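Local structure of aminotransferase (Neisseria meningitidis Z2491, 3JTX) at residues L68-Q73 against V282-I287; W330-D335 against E370-I375. The protein probably catalyses the transfer of amino groups between amino and keto acids, using pyridoxal phosphate held as a Schiff base on a lysine. All blocks are in the same frame, centred on the assembly; numbering follows the deposited sequence.

Interaction 1: L68-Q73 against V282-I287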
ATOM      1  N   LEU A  68     -12.555  -8.223  -6.046  1.00 16.06           N
ATOM      2  CA  LEU A  68     -13.785  -8.743  -6.632  1.00 16.34           C
ATOM      3  C   LEU A  68     -13.615 -10.203  -7.029  1.00 16.00           C
ATOM      4  O   LEU A  68     -12.561 -10.589  -7.538  1.00 15.01           O
ATOM      5  CB  LEU A  68     -14.144  -7.931  -7.875  1.00 16.35           C
ATOM      6  CG  LEU A  68     -14.616  -6.502  -7.646  1.00 17.03           C
ATOM      7  CD1 LEU A  68     -14.712  -5.764  -8.993  1.00 15.44           C
ATOM      8  CD2 LEU A  68     -15.946  -6.470  -6.885  1.00 18.21           C
ATOM      9  N   PRO A  69     -14.661 -11.014  -6.837  1.00 15.76           N
ATOM     10  CA  PRO A  69     -14.561 -12.373  -7.341  1.00 16.18           C
ATOM     11  C   PRO A  69     -14.096 -12.439  -8.799  1.00 15.89           C
ATOM     12  O   PRO A  69     -13.285 -13.293  -9.155  1.00 15.66           O
ATOM     13  CB  PRO A  69     -16.000 -12.890  -7.232  1.00 16.37           C
ATOM     14  CG  PRO A  69     -16.614 -12.120  -6.126  1.00 16.85           C
ATOM     15  CD  PRO A  69     -15.949 -10.766  -6.144  1.00 16.38           C
ATOM     16  N   GLU A  70     -14.607 -11.546  -9.644  1.00 15.90           N
ATOM     17  CA  GLU A  70     -14.268 -11.580 -11.067  1.00 15.99           C
ATOM     18  C   GLU A  70     -12.803 -11.202 -11.355  1.00 15.49           C
ATOM     19  O   GLU A  70     -12.241 -11.662 -12.338  1.00 14.37           O
ATOM     20  CB  GLU A  70     -15.269 -10.758 -11.922  1.00 16.21           C
ATOM     21  CG  GLU A  70     -15.445  -9.293 -11.536  1.00 17.85           C
ATOM     22  CD  GLU A  70     -16.621  -9.038 -10.582  1.00 19.74           C
ATOM     23  OE1 GLU A  70     -16.800  -9.800  -9.600  1.00 16.23           O
ATOM     24  OE2 GLU A  70     -17.377  -8.069 -10.828  1.00 20.10           O
ATOM     25  N   LEU A  71     -12.159 -10.411 -10.495  1.00 15.42           N
ATOM     26  CA  LEU A  71     -10.712 -10.197 -10.659  1.00 15.36           C
ATOM     27  C   LEU A  71      -9.918 -11.449 -10.278  1.00 15.58           C
ATOM     28  O   LEU A  71      -9.001 -11.841 -10.996  1.00 15.60           O
ATOM     29  CB  LEU A  71     -10.206  -8.985  -9.863  1.00 15.83           C
ATOM     30  CG  LEU A  71      -8.683  -8.786  -9.807  1.00 14.29           C
ATOM     31  CD1 LEU A  71      -8.110  -8.674 -11.227  1.00 14.26           C
ATOM     32  CD2 LEU A  71      -8.341  -7.554  -8.953  1.00 11.78           C
ATOM     33  N   ARG A  72     -10.245 -12.076  -9.146  1.00 15.70           N
ATOM     34  CA  ARG A  72      -9.516 -13.286  -8.755  1.00 15.84           C
ATOM     35  C   ARG A  72      -9.705 -14.394  -9.809  1.00 15.71           C
ATOM     36  O   ARG A  72      -8.775 -15.162 -10.105  1.00 15.67           O
ATOM     37  CB  ARG A  72      -9.895 -13.734  -7.343  1.00 15.95           C
ATOM     38  CG  ARG A  72      -9.254 -12.841  -6.267  1.00 17.67           C
ATOM     39  CD  ARG A  72      -9.616 -13.219  -4.850  1.00 19.53           C
ATOM     40  NE  ARG A  72     -10.875 -12.585  -4.468  1.00 23.36           N
ATOM     41  CZ  ARG A  72     -12.049 -13.198  -4.370  1.00 21.87           C
ATOM     42  NH1 ARG A  72     -12.169 -14.486  -4.603  1.00 22.56           N
ATOM     43  NH2 ARG A  72     -13.106 -12.509  -4.016  1.00 22.92           N
ATOM     44  N   GLN A  73     -10.890 -14.446 -10.410  1.00 16.12           N
ATOM     45  CA  GLN A  73     -11.184 -15.434 -11.444  1.00 16.56           C
ATOM     46  C   GLN A  73     -10.439 -15.146 -12.745  1.00 16.38           C
ATOM     47  O   GLN A  73      -9.995 -16.087 -13.432  1.00 15.62           O
ATOM     48  CB  GLN A  73     -12.705 -15.568 -11.676  1.00 16.71           C
ATOM     49  CG  GLN A  73     -13.083 -16.733 -12.565  1.00 19.58           C
ATOM     50  CD  GLN A  73     -12.648 -18.075 -11.989  1.00 23.38           C
ATOM     51  OE1 GLN A  73     -12.874 -18.350 -10.814  1.00 25.42           O
ATOM     52  NE2 GLN A  73     -12.032 -18.913 -12.818  1.00 22.45           N
ATOM     53  N   VAL A 282      -9.438   0.224 -10.893  1.00 14.27           N
ATOM     54  CA  VAL A 282      -8.165  -0.457 -11.157  1.00 14.12           C
ATOM     55  C   VAL A 282      -8.351  -1.977 -11.282  1.00 14.25           C
ATOM     56  O   VAL A 282      -7.713  -2.621 -12.136  1.00 14.70           O
ATOM     57  CB  VAL A 282      -7.121  -0.112 -10.092  1.00 13.93           C
ATOM     58  CG1 VAL A 282      -5.845  -0.914 -10.302  1.00 13.44           C
ATOM     59  CG2 VAL A 282      -6.825   1.407 -10.136  1.00 15.03           C
ATOM     60  N   GLN A 283      -9.244  -2.545 -10.469  1.00 13.39           N
ATOM     61  CA  GLN A 283      -9.616  -3.944 -10.620  1.00 13.74           C
ATOM     62  C   GLN A 283     -10.225  -4.239 -12.002  1.00 13.87           C
ATOM     63  O   GLN A 283      -9.902  -5.249 -12.629  1.00 12.46           O
ATOM     64  CB  GLN A 283     -10.595  -4.388  -9.538  1.00 13.77           C
ATOM     65  CG  GLN A 283     -10.029  -4.366  -8.108  1.00 13.79           C
ATOM     66  CD  GLN A 283     -10.944  -5.110  -7.146  1.00 14.40           C
ATOM     67  OE1 GLN A 283     -11.313  -6.263  -7.401  1.00 14.03           O
ATOM     68  NE2 GLN A 283     -11.301  -4.461  -6.029  1.00 13.43           N
ATOM     69  N   ARG A 284     -11.090  -3.344 -12.472  1.00 13.70           N
ATOM     70  CA  ARG A 284     -11.715  -3.510 -13.785  1.00 14.02           C
ATOM     71  C   ARG A 284     -10.676  -3.453 -14.924  1.00 14.21           C
ATOM     72  O   ARG A 284     -10.712  -4.261 -15.858  1.00 13.70           O
ATOM     73  CB  ARG A 284     -12.796  -2.453 -14.010  1.00 14.36           C
ATOM     74  CG  ARG A 284     -13.909  -2.453 -12.966  1.00 15.70           C
ATOM     75  CD  ARG A 284     -14.970  -3.475 -13.232  1.00 17.08           C
ATOM     76  NE  ARG A 284     -15.994  -3.420 -12.195  1.00 15.23           N
ATOM     77  CZ  ARG A 284     -16.688  -4.462 -11.757  1.00 15.41           C
ATOM     78  NH1 ARG A 284     -16.499  -5.678 -12.270  1.00 16.39           N
ATOM     79  NH2 ARG A 284     -17.573  -4.291 -10.786  1.00 14.44           N
ATOM     80  N   ALA A 285      -9.789  -2.468 -14.852  1.00 14.32           N
ATOM     81  CA  ALA A 285      -8.707  -2.316 -15.819  1.00 14.73           C
ATOM     82  C   ALA A 285      -7.816  -3.557 -15.800  1.00 14.70           C
ATOM     83  O   ALA A 285      -7.338  -4.008 -16.846  1.00 15.95           O
ATOM     84  CB  ALA A 285      -7.898  -1.055 -15.489  1.00 14.08           C
ATOM     85  N   SER A 286      -7.626  -4.132 -14.612  1.00 14.66           N
ATOM     86  CA  SER A 286      -6.776  -5.307 -14.438  1.00 14.94           C
ATOM     87  C   SER A 286      -7.407  -6.569 -15.016  1.00 15.10           C
ATOM     88  O   SER A 286      -6.720  -7.363 -15.658  1.00 15.24           O
ATOM     89  CB  SER A 286      -6.431  -5.510 -12.953  1.00 14.54           C
ATOM     90  OG  SER A 286      -5.791  -4.342 -12.430  1.00 15.65           O
ATOM     91  N   ILE A 287      -8.709  -6.746 -14.807  1.00 14.99           N
ATOM     92  CA  ILE A 287      -9.454  -7.834 -15.458  1.00 15.24           C
ATOM     93  C   ILE A 287      -9.268  -7.758 -16.979  1.00 15.62           C
ATOM     94  O   ILE A 287      -8.909  -8.757 -17.631  1.00 15.69           O
ATOM     95  CB  ILE A 287     -10.959  -7.786 -15.105  1.00 15.33           C
ATOM     96  CG1 ILE A 287     -11.186  -8.177 -13.643  1.00 16.07           C
ATOM     97  CG2 ILE A 287     -11.764  -8.750 -16.003  1.00 15.01           C
ATOM     98  CD1 ILE A 287     -12.568  -7.772 -13.086  1.00 15.83           C
TER
HETATM   99  O   HOH W   1     -19.223  -6.550  -9.618  1.00 27.28           O
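Leu-68, at the N-cap position of helix 69-82, gives its backbone N-H to the side chain of Gln-283: N lies 2.7 Å from OE1, the bond nearly straight, in the carbonyl plane and on a lone pair. NE2 is held by the Met-278 carbonyl, which fixes the amide's flip. The leucine's CD1 rests on one face of the Arg-284 guanidinium, 3.6 Å from CZ. Next comes Glu-70, whose OE2 forms a salt bridge to Arg-284 NH1 at 2.9 Å; the oxygen is met on its anti side, with carboxylate and guanidinium planes 47° apart. A water bridges that OE2 to Arg-284 NH2, while NE pairs with Glu-58. Glu-70 CG, between the backbone N and the carbonyl carbon (chi1 56°), lies 3.6 Å from Ile-287 CD1; the bend at chi2 turns the carboxylate to Arg-284. Leu-71 touches with both methyls: CD2 sits 3.7 Å from Gln-283 CG, CD1 3.9 Å from Ile-287 CG1. The short helix axes pass 9.4 Å apart at 31°, a helix-helix packing of the class I and II aminotransferase fold, joining helices 69-82 and 280-291, with a salt bridge on its more open side and a buried glutamine bonded to the N-cap residue among aliphatic groups.

Interaction 2: W330-D335 against E370-I375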
ATOM      1  N   TRP A 330      22.885  -9.321 -19.462  1.00 14.56           N
ATOM      2  CA  TRP A 330      23.883  -9.312 -18.384  1.00 15.22           C
ATOM      3  C   TRP A 330      25.226  -9.534 -19.065  1.00 14.95           C
ATOM      4  O   TRP A 330      25.677 -10.670 -19.246  1.00 15.35           O
ATOM      5  CB  TRP A 330      23.499 -10.409 -17.372  1.00 15.18           C
ATOM      6  CG  TRP A 330      24.268 -10.568 -16.073  1.00 15.92           C
ATOM      7  CD1 TRP A 330      24.793 -11.751 -15.580  1.00 16.86           C
ATOM      8  CD2 TRP A 330      24.500  -9.585 -15.059  1.00 15.08           C
ATOM      9  NE1 TRP A 330      25.349 -11.548 -14.348  1.00 17.00           N
ATOM     10  CE2 TRP A 330      25.198 -10.226 -14.007  1.00 15.37           C
ATOM     11  CE3 TRP A 330      24.204  -8.220 -14.942  1.00 14.57           C
ATOM     12  CZ2 TRP A 330      25.615  -9.544 -12.855  1.00 14.26           C
ATOM     13  CZ3 TRP A 330      24.633  -7.535 -13.799  1.00 15.28           C
ATOM     14  CH2 TRP A 330      25.307  -8.201 -12.765  1.00 15.16           C
ATOM     15  N   LEU A 331      25.863  -8.436 -19.459  1.00 15.04           N
ATOM     16  CA  LEU A 331      27.012  -8.485 -20.346  1.00 14.94           C
ATOM     17  C   LEU A 331      28.336  -8.669 -19.594  1.00 15.34           C
ATOM     18  O   LEU A 331      28.715  -7.848 -18.748  1.00 14.59           O
ATOM     19  CB  LEU A 331      27.064  -7.215 -21.203  1.00 15.22           C
ATOM     20  CG  LEU A 331      28.177  -7.202 -22.256  1.00 15.65           C
ATOM     21  CD1 LEU A 331      27.892  -8.260 -23.338  1.00 14.11           C
ATOM     22  CD2 LEU A 331      28.358  -5.816 -22.879  1.00 15.58           C
ATOM     23  N   LYS A 332      29.039  -9.750 -19.917  1.00 15.41           N
ATOM     24  CA  LYS A 332      30.363 -10.009 -19.365  1.00 15.97           C
ATOM     25  C   LYS A 332      31.366  -9.005 -19.934  1.00 15.81           C
ATOM     26  O   LYS A 332      31.536  -8.899 -21.150  1.00 15.17           O
ATOM     27  CB  LYS A 332      30.801 -11.451 -19.671  1.00 16.47           C
ATOM     28  CG  LYS A 332      32.093 -11.891 -18.963  1.00 18.38           C
ATOM     29  CD  LYS A 332      32.474 -13.344 -19.332  1.00 21.64           C
ATOM     30  CE  LYS A 332      33.967 -13.618 -19.137  1.00 23.88           C
ATOM     31  NZ  LYS A 332      34.353 -15.039 -19.456  1.00 26.97           N
ATOM     32  N   VAL A 333      32.012  -8.268 -19.031  1.00 15.97           N
ATOM     33  CA  VAL A 333      33.002  -7.269 -19.375  1.00 15.83           C
ATOM     34  C   VAL A 333      34.351  -7.965 -19.627  1.00 16.51           C
ATOM     35  O   VAL A 333      34.881  -8.630 -18.730  1.00 16.46           O
ATOM     36  CB  VAL A 333      33.155  -6.235 -18.234  1.00 15.73           C
ATOM     37  CG1 VAL A 333      34.306  -5.259 -18.529  1.00 14.38           C
ATOM     38  CG2 VAL A 333      31.819  -5.502 -18.019  1.00 15.53           C
ATOM     39  N   PRO A 334      34.914  -7.805 -20.836  1.00 16.70           N
ATOM     40  CA  PRO A 334      36.159  -8.494 -21.202  1.00 16.47           C
ATOM     41  C   PRO A 334      37.291  -8.449 -20.156  1.00 16.87           C
ATOM     42  O   PRO A 334      37.832  -9.506 -19.812  1.00 16.46           O
ATOM     43  CB  PRO A 334      36.557  -7.806 -22.500  1.00 16.78           C
ATOM     44  CG  PRO A 334      35.225  -7.478 -23.143  1.00 16.24           C
ATOM     45  CD  PRO A 334      34.331  -7.088 -21.990  1.00 16.79           C
ATOM     46  N   ASP A 335      37.627  -7.269 -19.635  1.00 16.66           N
ATOM     47  CA  ASP A 335      38.726  -7.165 -18.660  1.00 16.99           C
ATOM     48  C   ASP A 335      38.272  -7.244 -17.209  1.00 16.92           C
ATOM     49  O   ASP A 335      39.079  -7.055 -16.306  1.00 17.28           O
ATOM     50  CB  ASP A 335      39.595  -5.919 -18.912  1.00 16.94           C
ATOM     51  CG  ASP A 335      38.922  -4.592 -18.509  1.00 17.21           C
ATOM     52  OD1 ASP A 335      37.839  -4.555 -17.874  1.00 17.37           O
ATOM     53  OD2 ASP A 335      39.521  -3.555 -18.834  1.00 14.87           O
ATOM     54  N   GLU A 370      30.359  -8.128  -9.913  1.00 20.49           N
ATOM     55  CA  GLU A 370      31.584  -7.599 -10.522  1.00 20.43           C
ATOM     56  C   GLU A 370      31.884  -8.304 -11.835  1.00 19.28           C
ATOM     57  O   GLU A 370      31.704  -9.518 -11.955  1.00 18.28           O
ATOM     58  CB  GLU A 370      32.786  -7.782  -9.609  1.00 21.15           C
ATOM     59  CG  GLU A 370      32.877  -6.802  -8.477  1.00 25.32           C
ATOM     60  CD  GLU A 370      34.185  -6.932  -7.690  1.00 29.36           C
ATOM     61  OE1 GLU A 370      35.107  -7.628  -8.166  1.00 31.37           O
ATOM     62  OE2 GLU A 370      34.273  -6.335  -6.594  1.00 33.25           O
ATOM     63  N   GLY A 371      32.337  -7.541 -12.827  1.00 18.38           N
ATOM     64  CA  GLY A 371      32.705  -8.124 -14.115  1.00 17.57           C
ATOM     65  C   GLY A 371      31.564  -8.210 -15.112  1.00 17.31           C
ATOM     66  O   GLY A 371      31.751  -8.734 -16.214  1.00 17.38           O
ATOM     67  N   TYR A 372      30.396  -7.683 -14.733  1.00 16.45           N
ATOM     68  CA  TYR A 372      29.208  -7.633 -15.589  1.00 15.84           C
ATOM     69  C   TYR A 372      28.600  -6.253 -15.550  1.00 15.01           C
ATOM     70  O   TYR A 372      28.755  -5.561 -14.563  1.00 14.04           O
ATOM     71  CB  TYR A 372      28.146  -8.618 -15.091  1.00 16.16           C
ATOM     72  CG  TYR A 372      28.532 -10.049 -15.327  1.00 17.00           C
ATOM     73  CD1 TYR A 372      28.177 -10.698 -16.504  1.00 17.77           C
ATOM     74  CD2 TYR A 372      29.273 -10.751 -14.385  1.00 19.95           C
ATOM     75  CE1 TYR A 372      28.551 -12.014 -16.739  1.00 19.87           C
ATOM     76  CE2 TYR A 372      29.647 -12.082 -14.611  1.00 22.10           C
ATOM     77  CZ  TYR A 372      29.289 -12.697 -15.792  1.00 22.54           C
ATOM     78  OH  TYR A 372      29.665 -14.005 -16.030  1.00 26.11           O
ATOM     79  N   VAL A 373      27.919  -5.864 -16.632  1.00 14.34           N
ATOM     80  CA  VAL A 373      27.032  -4.712 -16.613  1.00 14.33           C
ATOM     81  C   VAL A 373      25.637  -5.149 -17.023  1.00 14.68           C
ATOM     82  O   VAL A 373      25.468  -6.021 -17.891  1.00 13.84           O
ATOM     83  CB  VAL A 373      27.522  -3.541 -17.529  1.00 14.21           C
ATOM     84  CG1 VAL A 373      28.835  -2.986 -17.028  1.00 13.92           C
ATOM     85  CG2 VAL A 373      27.638  -3.972 -19.030  1.00 14.28           C
ATOM     86  N   ARG A 374      24.630  -4.568 -16.383  1.00 14.60           N
ATOM     87  CA  ARG A 374      23.268  -4.771 -16.815  1.00 14.97           C
ATOM     88  C   ARG A 374      22.894  -3.742 -17.891  1.00 15.14           C
ATOM     89  O   ARG A 374      23.057  -2.541 -17.709  1.00 15.11           O
ATOM     90  CB  ARG A 374      22.283  -4.710 -15.642  1.00 14.93           C
ATOM     91  CG  ARG A 374      20.924  -5.260 -16.006  1.00 15.74           C
ATOM     92  CD  ARG A 374      19.915  -4.989 -14.954  1.00 15.37           C
ATOM     93  NE  ARG A 374      19.615  -3.581 -14.796  1.00 13.57           N
ATOM     94  CZ  ARG A 374      18.829  -3.086 -13.842  1.00 14.98           C
ATOM     95  NH1 ARG A 374      18.244  -3.892 -12.967  1.00 14.44           N
ATOM     96  NH2 ARG A 374      18.599  -1.782 -13.773  1.00 16.42           N
ATOM     97  N   ILE A 375      22.395  -4.244 -19.021  1.00 15.26           N
ATOM     98  CA  ILE A 375      21.862  -3.426 -20.111  1.00 15.58           C
ATOM     99  C   ILE A 375      20.388  -3.783 -20.278  1.00 15.59           C
ATOM    100  O   ILE A 375      20.060  -4.964 -20.423  1.00 15.63           O
ATOM    101  CB  ILE A 375      22.607  -3.746 -21.446  1.00 15.93           C
ATOM    102  CG1 ILE A 375      24.081  -3.380 -21.345  1.00 18.09           C
ATOM    103  CG2 ILE A 375      21.999  -3.014 -22.609  1.00 16.88           C
ATOM    104  CD1 ILE A 375      24.974  -4.013 -22.452  1.00 16.28           C
TER
HETATM  105  O   HOH W   2      33.809 -10.330 -16.184  1.00 36.98           O
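The small antiparallel sheet of the C-terminal part of this PLP-dependent aminotransferase contains the contact: edge strand 328-332 pairs with central strand 372-376. Leu-331 and Val-373 are the hydrogen-bonded pair, N of Leu-331 to O of Val-373 at 2.9 Å and N of Val-373 to O of Leu-331 at 3.0 Å. The ladder runs on past the strand end, where Val-333 N meets Gly-371 O at 2.9 Å; a water bridges that oxygen to Val-333 O. Gly-371 takes a positive phi (89°), a backbone shape that leaves little room for a side chain beside the carbonyl before it. Trp-330's five-membered ring and the Tyr-372 ring form an offset stack, centroids 4.2 Å apart and planes 6° from parallel. Tyr-372 CB sits over the indole's six-membered ring, 3.5 Å from its centroid, a CH-pi contact. With CG anti to the backbone N (chi1 -174°), the indole is laid across the neighbouring strand, and Phe-154 meets it edge-to-face. The other face is aliphatic: Leu-331 CD2 touches Ile-375 CD1 at 3.9 Å, with Phe-341 of helix 338-349 packed on this side. The face with the stack also carries Arg-374, which bonds His-36 O, Asn-179 OD1 and the sulfonate of a MES probably from the crystallisation liquor, consistent with an anion-binding pocket like that of the substrate-carboxylate arginine in related aminotransferases.

In the fold
Interactions 1 and 2 hold different elements on opposite sides of the chain's centre, their own centres 41 Å apart and their nearest atoms about 24 Å, without touching. Interaction 1 joins two helices and is only partly buried; each of its hydrogen bonds uses at least one side chain, with charge and water at the rim. Interaction 2 joins two strands of a small sheet and is mostly buried; main-chain bonds of the paired strands make the ladder, and aromatic and aliphatic groups fill its two faces. Each includes an arginine, but Arg-284 spends its charge on carboxylates within the contact and beside it, whereas Arg-374 points away from its contact, to His-36, Asn-179 and a MES probably from the crystallisation liquor.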